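Local coordinates for protein beta-glucuronidase (uncultured Clostridium sp., PDB 6U7J) that hydrolyses beta-glucuronides as a family 2 glycosyl hydrolase of a gut bacterium, an activity that can reactivate estrogens from their glucuronide conjugates, at residues A18-E23 with R87-Q92; E319-R324 with R575-K580. All coordinates share one frame; numbering follows the deposited sequence.

Contact 1: residues A18-E23 with R87-Q92; sequences ARQIKE and RLWKDQ. Unlike the reference sequence in segment 18-23: Ile21 (reference Met).
In the N-terminal sugar-binding domain of this family 2 glycosyl hydrolase, a beta-sandwich, Trp89 lies against Gln20 and Lys22 at the start of strand 20-32. The indole comes from the connection between strands 76-85 and 93-98, a short 3-10 segment (87-89) that runs into a type I turn from Trp89 to Gln92. Trp89 NE1 donates to Gln20 OE1 at 3.1 Å with an N-H...O angle of 148°. The acceptor sits at the ring edge, close to the indole plane, and the donor lies in the plane of the amide carbonyl, yet amide and ring are turned 42° from each other. With its CG anti to the backbone N (chi1 -160°) and an extended chain beyond it, Gln20 meets the Trp89 side chain nearly perpendicularly and reaches the ring edge, its CB packing 4.0 Å from Trp89 CZ2. Farther up the strand, Lys22 CB meets Trp89 CH2 at 4.1 Å, while its NZ donates to the Ala84 carbonyl; Lys22 NZ of the second subunit hydrogen-bonds to Ile21 O of this chain. The amide is shared across the interface as well: Gln20 OE1 also accepts from Gln20 NE2 of the second subunit, so two donors grip this buried oxygen and fix the amide's rotation. Leu190 and Cys192 of strand 188-193, which pairs with the Gln20 strand, also touch the indole. At the end of the turn, a water bridges backbone and side chain, donating to Ala18 O at 2.8 Å and accepting from Gln92 NE2 at 2.8 Å.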
ATOM      1  N   ALA B  18      11.217 -40.521 -34.021  1.00 37.57           N
ATOM      2  CA  ALA B  18      10.656 -41.779 -33.539  1.00 39.61           C
ATOM      3  C   ALA B  18       9.556 -41.612 -32.506  1.00 39.97           C
ATOM      4  O   ALA B  18       8.609 -42.396 -32.501  1.00 44.61           O
ATOM      5  CB  ALA B  18      11.760 -42.648 -32.926  1.00 38.11           C
ATOM      6  N   ARG B  19       9.671 -40.632 -31.612  1.00 38.30           N
ATOM      7  CA  ARG B  19       8.710 -40.421 -30.539  1.00 36.75           C
ATOM      8  C   ARG B  19       8.034 -39.069 -30.717  1.00 39.89           C
ATOM      9  O   ARG B  19       8.620 -38.129 -31.274  1.00 38.63           O
ATOM     10  CB  ARG B  19       9.380 -40.482 -29.161  1.00 35.92           C
ATOM     11  CG  ARG B  19      10.171 -41.744 -28.856  1.00 35.65           C
ATOM     12  CD  ARG B  19      10.858 -41.647 -27.502  1.00 38.66           C
ATOM     13  NE  ARG B  19      11.487 -42.900 -27.075  1.00 34.16           N
ATOM     14  CZ  ARG B  19      11.586 -43.283 -25.805  1.00 38.88           C
ATOM     15  NH1 ARG B  19      11.088 -42.519 -24.833  1.00 38.13           N
ATOM     16  NH2 ARG B  19      12.181 -44.425 -25.497  1.00 39.32           N
ATOM     17  N   GLN B  20       6.792 -38.976 -30.247  1.00 33.72           N
ATOM     18  CA  GLN B  20       6.061 -37.725 -30.352  1.00 36.70           C
ATOM     19  C   GLN B  20       5.232 -37.496 -29.088  1.00 36.99           C
ATOM     20  O   GLN B  20       4.884 -38.450 -28.385  1.00 35.14           O
ATOM     21  CB  GLN B  20       5.162 -37.680 -31.593  1.00 38.58           C
ATOM     22  CG  GLN B  20       4.776 -36.262 -31.974  1.00 41.85           C
ATOM     23  CD  GLN B  20       3.944 -36.180 -33.238  1.00 49.43           C
ATOM     24  OE1 GLN B  20       3.214 -37.121 -33.605  1.00 46.81           O
ATOM     25  NE2 GLN B  20       4.048 -35.041 -33.920  1.00 47.55           N
ATOM     26  N   ILE B  21       4.948 -36.224 -28.816  1.00 36.33           N
ATOM     27  CA  ILE B  21       4.258 -35.786 -27.621  1.00 36.53           C
ATOM     28  C   ILE B  21       3.002 -35.023 -28.033  1.00 36.80           C
ATOM     29  O   ILE B  21       3.044 -34.192 -28.948  1.00 36.81           O
ATOM     30  CB  ILE B  21       5.139 -34.869 -26.736  1.00 39.94           C
ATOM     31  CG1 ILE B  21       6.407 -35.605 -26.256  1.00 37.55           C
ATOM     32  CG2 ILE B  21       4.330 -34.266 -25.585  1.00 40.03           C
ATOM     33  CD1 ILE B  21       7.477 -34.642 -25.703  1.00 37.30           C
ATOM     34  N   LYS B  22       1.895 -35.281 -27.340  1.00 34.96           N
ATOM     35  CA  LYS B  22       0.697 -34.496 -27.492  1.00 35.69           C
ATOM     36  C   LYS B  22       0.311 -33.930 -26.125  1.00 34.90           C
ATOM     37  O   LYS B  22       0.093 -34.679 -25.169  1.00 33.76           O
ATOM     38  CB  LYS B  22      -0.453 -35.321 -28.055  1.00 36.44           C
ATOM     39  CG  LYS B  22      -1.744 -34.592 -27.986  1.00 41.87           C
ATOM     40  CD  LYS B  22      -2.356 -34.475 -29.352  1.00 49.56           C
ATOM     41  CE  LYS B  22      -2.846 -35.834 -29.827  1.00 47.85           C
ATOM     42  NZ  LYS B  22      -4.139 -35.665 -30.522  1.00 51.67           N
ATOM     43  N   GLU B  23       0.231 -32.604 -26.035  1.00 34.50           N
ATOM     44  CA  GLU B  23      -0.128 -31.910 -24.823  1.00 36.87           C
ATOM     45  C   GLU B  23      -1.641 -31.906 -24.628  1.00 36.94           C
ATOM     46  O   GLU B  23      -2.390 -31.536 -25.530  1.00 38.11           O
ATOM     47  CB  GLU B  23       0.378 -30.454 -24.863  1.00 36.75           C
ATOM     48  CG  GLU B  23       1.832 -30.317 -25.259  1.00 44.39           C
ATOM     49  CD  GLU B  23       2.755 -30.530 -24.075  1.00 51.18           C
ATOM     50  OE1 GLU B  23       2.390 -30.095 -22.968  1.00 58.93           O
ATOM     51  OE2 GLU B  23       3.841 -31.114 -24.239  1.00 59.90           O
ATOM     52  N   ARG B  87      -4.877 -41.565 -36.445  1.00 40.05           N
ATOM     53  CA  ARG B  87      -4.628 -42.755 -37.247  1.00 44.25           C
ATOM     54  C   ARG B  87      -3.136 -43.031 -37.361  1.00 42.73           C
ATOM     55  O   ARG B  87      -2.695 -44.177 -37.235  1.00 44.08           O
ATOM     56  CB  ARG B  87      -5.222 -42.595 -38.648  1.00 44.46           C
ATOM     57  CG  ARG B  87      -6.667 -43.012 -38.768  1.00 52.12           C
ATOM     58  CD  ARG B  87      -7.125 -43.056 -40.212  1.00 45.06           C
ATOM     59  NE  ARG B  87      -6.882 -41.793 -40.888  1.00 45.91           N
ATOM     60  CZ  ARG B  87      -7.840 -40.945 -41.241  1.00 46.96           C
ATOM     61  NH1 ARG B  87      -9.115 -41.232 -40.986  1.00 38.98           N
ATOM     62  NH2 ARG B  87      -7.522 -39.815 -41.859  1.00 44.71           N
ATOM     63  N   LEU B  88      -2.340 -41.982 -37.564  1.00 43.89           N
ATOM     64  CA  LEU B  88      -0.909 -42.137 -37.805  1.00 46.02           C
ATOM     65  C   LEU B  88      -0.134 -42.692 -36.612  1.00 41.96           C
ATOM     66  O   LEU B  88       1.050 -42.999 -36.764  1.00 47.93           O
ATOM     67  CB  LEU B  88      -0.338 -40.796 -38.247  1.00 45.92           C
ATOM     68  CG  LEU B  88      -1.047 -40.348 -39.529  1.00 44.11           C
ATOM     69  CD1 LEU B  88      -0.662 -38.955 -39.937  1.00 43.35           C
ATOM     70  CD2 LEU B  88      -0.746 -41.333 -40.654  1.00 51.50           C
ATOM     71  N   TRP B  89      -0.756 -42.846 -35.447  1.00 44.11           N
ATOM     72  CA  TRP B  89      -0.138 -43.497 -34.295  1.00 43.06           C
ATOM     73  C   TRP B  89      -0.555 -44.956 -34.165  1.00 42.01           C
ATOM     74  O   TRP B  89      -0.256 -45.586 -33.146  1.00 39.71           O
ATOM     75  CB  TRP B  89      -0.498 -42.750 -32.997  1.00 39.16           C
ATOM     76  CG  TRP B  89       0.197 -41.423 -32.798  1.00 39.86           C
ATOM     77  CD1 TRP B  89       0.804 -40.665 -33.749  1.00 43.02           C
ATOM     78  CD2 TRP B  89       0.340 -40.699 -31.562  1.00 36.69           C
ATOM     79  NE1 TRP B  89       1.316 -39.515 -33.190  1.00 40.02           N
ATOM     80  CE2 TRP B  89       1.042 -39.515 -31.849  1.00 38.73           C
ATOM     81  CE3 TRP B  89      -0.070 -40.937 -30.247  1.00 37.21           C
ATOM     82  CZ2 TRP B  89       1.358 -38.569 -30.867  1.00 40.00           C
ATOM     83  CZ3 TRP B  89       0.239 -39.994 -29.272  1.00 39.45           C
ATOM     84  CH2 TRP B  89       0.951 -38.827 -29.587  1.00 35.42           C
ATOM     85  N   LYS B  90      -1.243 -45.492 -35.179  1.00 46.21           N
ATOM     86  CA  LYS B  90      -1.860 -46.817 -35.226  1.00 46.75           C
ATOM     87  C   LYS B  90      -1.137 -47.913 -34.447  1.00 51.00           C
ATOM     88  O   LYS B  90      -1.737 -48.553 -33.573  1.00 54.35           O
ATOM     89  CB  LYS B  90      -1.991 -47.251 -36.691  1.00 48.83           C
ATOM     90  CG  LYS B  90      -2.802 -48.514 -36.896  1.00 51.74           C
ATOM     91  CD  LYS B  90      -3.098 -48.733 -38.369  1.00 54.27           C
ATOM     92  CE  LYS B  90      -1.906 -49.368 -39.074  1.00 59.64           C
ATOM     93  NZ  LYS B  90      -1.661 -48.770 -40.416  1.00 64.88           N
ATOM     94  N   ASP B  91       0.141 -48.151 -34.753  1.00 38.98           N
ATOM     95  CA  ASP B  91       0.877 -49.269 -34.175  1.00 43.71           C
ATOM     96  C   ASP B  91       1.925 -48.827 -33.159  1.00 48.41           C
ATOM     97  O   ASP B  91       2.899 -49.553 -32.926  1.00 44.71           O
ATOM     98  CB  ASP B  91       1.537 -50.086 -35.287  1.00 50.85           C
ATOM     99  CG  ASP B  91       0.530 -50.850 -36.112  1.00 51.51           C
ATOM    100  OD1 ASP B  91      -0.242 -51.632 -35.517  1.00 49.53           O
ATOM    101  OD2 ASP B  91       0.496 -50.657 -37.343  1.00 60.07           O
ATOM    102  N   GLN B  92       1.756 -47.659 -32.545  1.00 42.82           N
ATOM    103  CA  GLN B  92       2.764 -47.196 -31.605  1.00 36.25           C
ATOM    104  C   GLN B  92       2.382 -47.563 -30.172  1.00 35.48           C
ATOM    105  O   GLN B  92       1.230 -47.867 -29.862  1.00 38.26           O
ATOM    106  CB  GLN B  92       2.970 -45.687 -31.745  1.00 40.40           C
ATOM    107  CG  GLN B  92       3.254 -45.221 -33.166  1.00 36.94           C
ATOM    108  CD  GLN B  92       4.350 -46.032 -33.843  1.00 45.99           C
ATOM    109  OE1 GLN B  92       4.112 -46.708 -34.848  1.00 45.59           O
ATOM    110  NE2 GLN B  92       5.557 -45.969 -33.295  1.00 40.79           N
TER
HETATM  111  O   HOH W   1       6.180 -43.615 -31.832  1.00 44.73           O

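Contact 2: residues E319-R324 with R575-K580; sequences EALNVR and RERQPK
Arg324 and Arg577 run alongside each other in opposite senses, their guanidinium planes 30° apart and their NE atoms well separated. Their stems touch instead, Arg324 NE 3.8 Å from Arg577 CB, with Arg324 CG beside the same carbon. The end of Arg324 carries on to the backbone, where NH2 donates to Arg577 O at 2.8 Å, nearly straight at 172° and within the guanidinium plane. Leu321, one turn earlier, lies nearly perpendicular to Arg577 and sets CD1 over one face of its guanidinium, with Leu321 CD1 3.6 Å from Arg577 NE and displaced toward the rim. These residues join the first turns of helix 319-332 to the loop that leads into helix 581-592, both within the TIM-barrel domain. Arg577 is bent at chi2 (-17°), which folds its guanidinium back toward its own loop, and NH1 donates to Arg575 O at 2.9 Å; NE forms a salt bridge with Asp325, the residue following Arg324. Gln578 stands across Arg324, with OE1 3.2 Å from Arg324 NH2 but badly angled for a hydrogen bond. Leu518 of the third subunit bonds to both: its N donates to Gln578 OE1, and its O is a second acceptor for Arg324 NH2 beside Arg577 O.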
ATOM      1  N   GLU B 319       6.077 -21.148 -17.022  1.00 30.51           N
ATOM      2  CA  GLU B 319       7.461 -21.074 -17.461  1.00 34.93           C
ATOM      3  C   GLU B 319       7.918 -19.643 -17.656  1.00 32.51           C
ATOM      4  O   GLU B 319       9.113 -19.350 -17.505  1.00 31.61           O
ATOM      5  CB  GLU B 319       7.636 -21.901 -18.726  1.00 33.93           C
ATOM      6  CG  GLU B 319       7.542 -23.371 -18.387  1.00 34.94           C
ATOM      7  CD  GLU B 319       8.069 -24.230 -19.478  1.00 42.94           C
ATOM      8  OE1 GLU B 319       9.280 -24.540 -19.463  1.00 43.01           O
ATOM      9  OE2 GLU B 319       7.263 -24.574 -20.362  1.00 45.26           O
ATOM     10  N   ALA B 320       6.990 -18.737 -17.966  1.00 29.45           N
ATOM     11  CA  ALA B 320       7.358 -17.331 -18.006  1.00 31.60           C
ATOM     12  C   ALA B 320       7.780 -16.871 -16.624  1.00 31.35           C
ATOM     13  O   ALA B 320       8.780 -16.160 -16.475  1.00 32.15           O
ATOM     14  CB  ALA B 320       6.200 -16.490 -18.543  1.00 33.21           C
ATOM     15  N   LEU B 321       7.060 -17.324 -15.595  1.00 32.45           N
ATOM     16  CA  LEU B 321       7.446 -17.034 -14.218  1.00 30.39           C
ATOM     17  C   LEU B 321       8.813 -17.620 -13.884  1.00 32.68           C
ATOM     18  O   LEU B 321       9.631 -16.967 -13.222  1.00 30.10           O
ATOM     19  CB  LEU B 321       6.385 -17.583 -13.267  1.00 31.39           C
ATOM     20  CG  LEU B 321       6.521 -17.359 -11.767  1.00 39.84           C
ATOM     21  CD1 LEU B 321       6.107 -15.941 -11.401  1.00 33.85           C
ATOM     22  CD2 LEU B 321       5.672 -18.393 -11.026  1.00 41.91           C
ATOM     23  N   ASN B 322       9.075 -18.859 -14.316  1.00 29.33           N
ATOM     24  CA  ASN B 322      10.365 -19.480 -14.030  1.00 30.94           C
ATOM     25  C   ASN B 322      11.511 -18.691 -14.649  1.00 29.38           C
ATOM     26  O   ASN B 322      12.571 -18.539 -14.032  1.00 31.71           O
ATOM     27  CB  ASN B 322      10.390 -20.922 -14.546  1.00 30.82           C
ATOM     28  CG  ASN B 322       9.437 -21.825 -13.783  1.00 34.00           C
ATOM     29  OD1 ASN B 322       8.971 -21.475 -12.695  1.00 32.41           O
ATOM     30  ND2 ASN B 322       9.126 -22.981 -14.358  1.00 30.04           N
ATOM     31  N   VAL B 323      11.337 -18.214 -15.880  1.00 28.61           N
ATOM     32  CA  VAL B 323      12.424 -17.480 -16.516  1.00 31.05           C
ATOM     33  C   VAL B 323      12.662 -16.174 -15.782  1.00 28.80           C
ATOM     34  O   VAL B 323      13.806 -15.789 -15.521  1.00 29.70           O
ATOM     35  CB  VAL B 323      12.134 -17.238 -18.007  1.00 32.95           C
ATOM     36  CG1 VAL B 323      13.221 -16.343 -18.599  1.00 29.38           C
ATOM     37  CG2 VAL B 323      12.034 -18.567 -18.779  1.00 30.65           C
ATOM     38  N   ARG B 324      11.585 -15.486 -15.407  1.00 29.70           N
ATOM     39  CA  ARG B 324      11.727 -14.267 -14.620  1.00 26.42           C
ATOM     40  C   ARG B 324      12.433 -14.555 -13.306  1.00 28.90           C
ATOM     41  O   ARG B 324      13.299 -13.781 -12.880  1.00 28.87           O
ATOM     42  CB  ARG B 324      10.340 -13.639 -14.400  1.00 28.58           C
ATOM     43  CG  ARG B 324      10.265 -12.561 -13.326  1.00 27.38           C
ATOM     44  CD  ARG B 324      10.900 -11.257 -13.798  1.00 28.32           C
ATOM     45  NE  ARG B 324      10.765 -10.200 -12.797  1.00 31.35           N
ATOM     46  CZ  ARG B 324      11.272  -8.977 -12.916  1.00 29.22           C
ATOM     47  NH1 ARG B 324      11.967  -8.643 -13.992  1.00 25.84           N
ATOM     48  NH2 ARG B 324      11.091  -8.088 -11.948  1.00 28.58           N
ATOM     49  N   ARG B 575       5.166 -11.228  -4.370  1.00 26.79           N
ATOM     50  CA  ARG B 575       4.608 -12.359  -5.108  1.00 25.30           C
ATOM     51  C   ARG B 575       4.653 -12.083  -6.600  1.00 28.15           C
ATOM     52  O   ARG B 575       4.742 -13.016  -7.408  1.00 27.58           O
ATOM     53  CB  ARG B 575       3.170 -12.661  -4.663  1.00 29.41           C
ATOM     54  CG  ARG B 575       2.664 -14.068  -5.057  1.00 26.29           C
ATOM     55  CD  ARG B 575       1.425 -14.433  -4.257  1.00 29.10           C
ATOM     56  NE  ARG B 575       1.070 -15.858  -4.297  1.00 27.89           N
ATOM     57  CZ  ARG B 575      -0.172 -16.317  -4.341  1.00 28.81           C
ATOM     58  NH1 ARG B 575      -1.196 -15.470  -4.386  1.00 26.93           N
ATOM     59  NH2 ARG B 575      -0.391 -17.625  -4.341  1.00 28.89           N
ATOM     60  N   GLU B 576       4.636 -10.807  -6.978  1.00 25.92           N
ATOM     61  CA  GLU B 576       4.684 -10.402  -8.373  1.00 29.30           C
ATOM     62  C   GLU B 576       6.112 -10.136  -8.856  1.00 27.01           C
ATOM     63  O   GLU B 576       6.301  -9.505  -9.900  1.00 27.96           O
ATOM     64  CB  GLU B 576       3.783  -9.182  -8.573  1.00 30.17           C
ATOM     65  CG  GLU B 576       2.286  -9.470  -8.235  1.00 30.29           C
ATOM     66  CD  GLU B 576       1.996  -9.459  -6.732  1.00 31.95           C
ATOM     67  OE1 GLU B 576       2.738  -8.783  -5.970  1.00 31.86           O
ATOM     68  OE2 GLU B 576       1.029 -10.125  -6.304  1.00 34.30           O
ATOM     69  N   ARG B 577       7.110 -10.606  -8.111  1.00 26.52           N
ATOM     70  CA  ARG B 577       8.508 -10.657  -8.564  1.00 30.40           C
ATOM     71  C   ARG B 577       9.116  -9.257  -8.699  1.00 28.61           C
ATOM     72  O   ARG B 577       9.830  -8.968  -9.661  1.00 30.85           O
ATOM     73  CB  ARG B 577       8.668 -11.439  -9.881  1.00 29.57           C
ATOM     74  CG  ARG B 577       8.210 -12.932  -9.900  1.00 31.96           C
ATOM     75  CD  ARG B 577       8.027 -13.591  -8.547  1.00 29.55           C
ATOM     76  NE  ARG B 577       8.118 -15.055  -8.612  1.00 26.98           N
ATOM     77  CZ  ARG B 577       7.314 -15.902  -7.961  1.00 34.66           C
ATOM     78  NH1 ARG B 577       6.315 -15.460  -7.181  1.00 29.34           N
ATOM     79  NH2 ARG B 577       7.502 -17.210  -8.088  1.00 32.16           N
ATOM     80  N   GLN B 578       8.841  -8.389  -7.724  1.00 26.79           N
ATOM     81  CA  GLN B 578       9.530  -7.115  -7.636  1.00 26.81           C
ATOM     82  C   GLN B 578      10.238  -7.012  -6.286  1.00 27.44           C
ATOM     83  O   GLN B 578       9.698  -7.464  -5.269  1.00 29.36           O
ATOM     84  CB  GLN B 578       8.555  -5.928  -7.815  1.00 27.06           C
ATOM     85  CG  GLN B 578       7.734  -5.949  -9.118  1.00 27.86           C
ATOM     86  CD  GLN B 578       8.599  -5.907 -10.377  1.00 31.25           C
ATOM     87  OE1 GLN B 578       9.799  -5.597 -10.324  1.00 26.50           O
ATOM     88  NE2 GLN B 578       7.992  -6.235 -11.518  1.00 28.72           N
ATOM     89  N   PRO B 579      11.432  -6.414  -6.243  1.00 28.56           N
ATOM     90  CA  PRO B 579      12.237  -6.420  -5.012  1.00 29.35           C
ATOM     91  C   PRO B 579      11.759  -5.432  -3.954  1.00 28.97           C
ATOM     92  O   PRO B 579      11.351  -4.314  -4.262  1.00 29.17           O
ATOM     93  CB  PRO B 579      13.621  -6.002  -5.517  1.00 29.20           C
ATOM     94  CG  PRO B 579      13.288  -5.025  -6.621  1.00 31.49           C
ATOM     95  CD  PRO B 579      12.094  -5.667  -7.329  1.00 27.97           C
ATOM     96  N   LYS B 580      11.857  -5.838  -2.682  1.00 27.09           N
ATOM     97  CA  LYS B 580      11.816  -4.906  -1.566  1.00 25.72           C
ATOM     98  C   LYS B 580      13.231  -4.361  -1.337  1.00 32.75           C
ATOM     99  O   LYS B 580      14.186  -4.795  -1.989  1.00 31.57           O
ATOM    100  CB  LYS B 580      11.249  -5.600  -0.326  1.00 30.15           C
ATOM    101  CG  LYS B 580      10.071  -6.565  -0.646  1.00 31.83           C
ATOM    102  CD  LYS B 580       9.466  -7.234   0.603  1.00 26.71           C
ATOM    103  CE  LYS B 580       8.438  -8.298   0.209  1.00 30.34           C
ATOM    104  NZ  LYS B 580       7.946  -9.112   1.359  1.00 28.50           N
TER

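In the fold
Contact 1 belongs to the sugar-binding domain and contact 2 to the TIM-barrel domain, the part that holds the catalytic site in family 2 glycosyl hydrolases. Their centres are 36 Å apart and their nearest atoms about 8 Å apart, without touching. Along the chain they come in series: the pair 18-23 with 87-92 is complete before 319-324 begins, so neither span of chain encloses the other. What they share is the tetramer. Both reach the second subunit, contact 1 through hydrogen bonds and packing, contact 2 through packing such as Val323 on Ile64 of that copy, and contact 2 adds polar bonds to the third subunit.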